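Local coordinates for protein alpha-1,2-Mannosidase (Trichoderma reesei, PDB 1HCU) that probably trims alpha-1,2-linked mannose residues from high-mannose N-glycans, as a calcium-dependent glycoside hydrolase of family 47, at residues 36-41 and 47-52. Residues are numbered along the deposited sequence; the frame is centred on the assembly and turned at random.
Sequences PHDDLH and FDDERN
Asp-38 turns its carboxylate into the bend formed by Asp-49 to Asn-52, a small worked example of how a beta hairpin continues beyond its ladder through side chains. The ladder is short: Asp-39 and Asp-48 form an antiparallel hydrogen-bonded pair, their backbone N and O atoms joined both ways, and Leu-40 follows opposite Phe-47 as a non-hydrogen-bonded pair. At its end Asp-38 and Asp-39 both face Asp-48, a classic beta bulge.

Packing is tight around the buried Asp-38. Asp-38 OD2 accepts a weak bond from Arg-51 N (2.9 Å) within the type I turn and another from Gly-53 N, while OD1 receives Gly-55 N and Ser-56 N; these N-H groups hold the carboxylate and may offset the nearby negative Asp-49 OD1. Asp-49 grips the residues before strand 39-41 with both oxygens: OD1 accepts from Asp-38 N at 3.0 Å on its anti side, tilted 30° out of the carboxylate plane, and OD2 takes His-37 ND1 at 2.8 Å on its syn side.

Toward solvent the exposed Phe-47 covers one face of the His-37 ring in an offset stack, centroids 3.5 Å apart and planes 7° from parallel. A chi1 of 57° sets the phenyl between its own backbone N and carbonyl carbon, swinging it over the imidazole. On the other face, beside Asp-39, Asp-48 divides its oxygens: OD1 receives His-41 NE2 (2.8 Å), whereas OD2 closes an Asx turn with Glu-50 N (3.1 Å). Asp-48 OD2 also lies 3.2 Å from Asp-39 OD2, with Glu-50 OE1 nearby, which would disfavour full ionisation of all three.

On the face it shares with Phe-47, Leu-40 packs on helix 13-33, whose Tyr-30 OH bonds His-37 O. Arg-51 reaches strand 96-97 and helix 98-117, touching Glu-100, the predicted proton donor.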
loop_
_atom_site.group_PDB
_atom_site.type_symbol
_atom_site.label_atom_id
_atom_site.label_comp_id
_atom_site.label_asym_id
_atom_site.label_seq_id
_atom_site.Cartn_x
_atom_site.Cartn_y
_atom_site.Cartn_z
ATOM N N PRO A 36 2.087 15.975 -17.952
ATOM C CA PRO A 36 1.924 14.538 -17.701
ATOM C C PRO A 36 3.088 13.892 -16.948
ATOM O O PRO A 36 3.243 12.676 -16.980
ATOM C CB PRO A 36 1.795 13.942 -19.109
ATOM C CG PRO A 36 1.612 15.138 -20.027
ATOM C CD PRO A 36 2.429 16.198 -19.364
ATOM N N HIS A 37 3.916 14.694 -16.291
ATOM C CA HIS A 37 5.043 14.145 -15.542
ATOM C C HIS A 37 4.512 13.328 -14.366
ATOM O O HIS A 37 3.319 13.363 -14.077
ATOM C CB HIS A 37 5.955 15.274 -15.071
ATOM C CG HIS A 37 6.640 15.992 -16.196
ATOM N ND1 HIS A 37 7.717 15.462 -16.874
ATOM C CD2 HIS A 37 6.368 17.178 -16.793
ATOM C CE1 HIS A 37 8.078 16.288 -17.839
ATOM N NE2 HIS A 37 7.274 17.337 -17.812
ATOM N N ASP A 38 5.382 12.594 -13.686
ATOM C CA ASP A 38 4.933 11.748 -12.586
ATOM C C ASP A 38 4.399 12.437 -11.332
ATOM O O ASP A 38 3.280 12.153 -10.900
ATOM C CB ASP A 38 6.039 10.765 -12.180
ATOM C CG ASP A 38 6.442 9.844 -13.310
ATOM O OD1 ASP A 38 5.552 9.333 -14.024
ATOM O OD2 ASP A 38 7.655 9.619 -13.486
ATOM N N ASP A 39 5.186 13.329 -10.740
ATOM C CA ASP A 39 4.757 13.981 -9.506
ATOM C C ASP A 39 4.910 15.499 -9.472
ATOM O O ASP A 39 5.776 16.074 -10.124
ATOM C CB ASP A 39 5.514 13.392 -8.310
ATOM C CG ASP A 39 5.376 11.887 -8.210
ATOM O OD1 ASP A 39 4.244 11.396 -8.038
ATOM O OD2 ASP A 39 6.404 11.191 -8.303
ATOM N N LEU A 40 4.062 16.134 -8.675
ATOM C CA LEU A 40 4.082 17.578 -8.515
ATOM C C LEU A 40 4.775 17.998 -7.223
ATOM O O LEU A 40 4.665 17.330 -6.191
ATOM C CB LEU A 40 2.658 18.128 -8.493
ATOM C CG LEU A 40 2.531 19.587 -8.031
ATOM C CD1 LEU A 40 2.890 20.538 -9.175
ATOM C CD2 LEU A 40 1.101 19.838 -7.560
ATOM N N HIS A 41 5.504 19.106 -7.303
ATOM C CA HIS A 41 6.172 19.681 -6.146
ATOM C C HIS A 41 5.370 20.953 -5.932
ATOM O O HIS A 41 5.633 21.985 -6.553
ATOM C CB HIS A 41 7.635 19.977 -6.460
ATOM C CG HIS A 41 8.451 18.749 -6.713
ATOM N ND1 HIS A 41 9.792 18.793 -7.020
ATOM C CD2 HIS A 41 8.115 17.437 -6.701
ATOM C CE1 HIS A 41 10.250 17.566 -7.187
ATOM N NE2 HIS A 41 9.251 16.724 -6.999
ATOM N N PHE A 47 8.264 19.640 -10.942
ATOM C CA PHE A 47 7.893 18.236 -11.010
ATOM C C PHE A 47 9.103 17.325 -11.063
ATOM O O PHE A 47 10.244 17.784 -11.105
ATOM C CB PHE A 47 7.047 17.991 -12.260
ATOM C CG PHE A 47 7.729 18.399 -13.540
ATOM C CD1 PHE A 47 8.787 17.652 -14.060
ATOM C CD2 PHE A 47 7.330 19.544 -14.215
ATOM C CE1 PHE A 47 9.439 18.043 -15.236
ATOM C CE2 PHE A 47 7.971 19.947 -15.390
ATOM C CZ PHE A 47 9.030 19.192 -15.901
ATOM N N ASP A 48 8.834 16.025 -11.062
ATOM C CA ASP A 48 9.881 15.026 -11.161
ATOM C C ASP A 48 9.305 13.838 -11.910
ATOM O O ASP A 48 8.092 13.769 -12.138
ATOM C CB ASP A 48 10.378 14.595 -9.774
ATOM C CG ASP A 48 9.380 13.724 -9.020
ATOM O OD1 ASP A 48 9.077 14.062 -7.854
ATOM O OD2 ASP A 48 8.911 12.698 -9.569
ATOM N N ASP A 49 10.176 12.919 -12.311
ATOM C CA ASP A 49 9.750 11.712 -13.002
ATOM C C ASP A 49 10.354 10.463 -12.342
ATOM O O ASP A 49 11.008 9.659 -13.009
ATOM C CB ASP A 49 10.130 11.787 -14.485
ATOM C CG ASP A 49 9.162 12.645 -15.296
ATOM O OD1 ASP A 49 7.938 12.405 -15.211
ATOM O OD2 ASP A 49 9.617 13.555 -16.028
ATOM N N GLU A 50 10.129 10.313 -11.032
ATOM C CA GLU A 50 10.641 9.167 -10.265
ATOM C C GLU A 50 10.049 7.860 -10.768
ATOM O O GLU A 50 10.624 6.792 -10.582
ATOM C CB GLU A 50 10.292 9.286 -8.773
ATOM C CG GLU A 50 10.861 10.495 -8.055
ATOM C CD GLU A 50 10.512 10.514 -6.561
ATOM O OE1 GLU A 50 9.312 10.378 -6.212
ATOM O OE2 GLU A 50 11.439 10.669 -5.736
ATOM N N ARG A 51 8.884 7.958 -11.392
ATOM C CA ARG A 51 8.191 6.787 -11.903
ATOM C C ARG A 51 8.437 6.612 -13.399
ATOM O O ARG A 51 7.517 6.316 -14.167
ATOM C CB ARG A 51 6.693 6.926 -11.620
ATOM C CG ARG A 51 6.065 5.796 -10.798
ATOM C CD ARG A 51 6.813 5.510 -9.488
ATOM N NE ARG A 51 7.957 4.631 -9.715
ATOM C CZ ARG A 51 8.928 4.413 -8.837
ATOM N NH1 ARG A 51 8.905 5.008 -7.648
ATOM N NH2 ARG A 51 9.937 3.618 -9.163
ATOM N N ASN A 52 9.682 6.819 -13.811
ATOM C CA ASN A 52 10.066 6.653 -15.210
ATOM C C ASN A 52 9.366 7.585 -16.213
ATOM O O ASN A 52 9.419 7.355 -17.418
ATOM C CB ASN A 52 9.861 5.189 -15.616
ATOM C CG ASN A 52 10.663 4.236 -14.754
ATOM O OD1 ASN A 52 11.888 4.272 -14.753
ATOM N ND2 ASN A 52 9.972 3.390 -14.001
#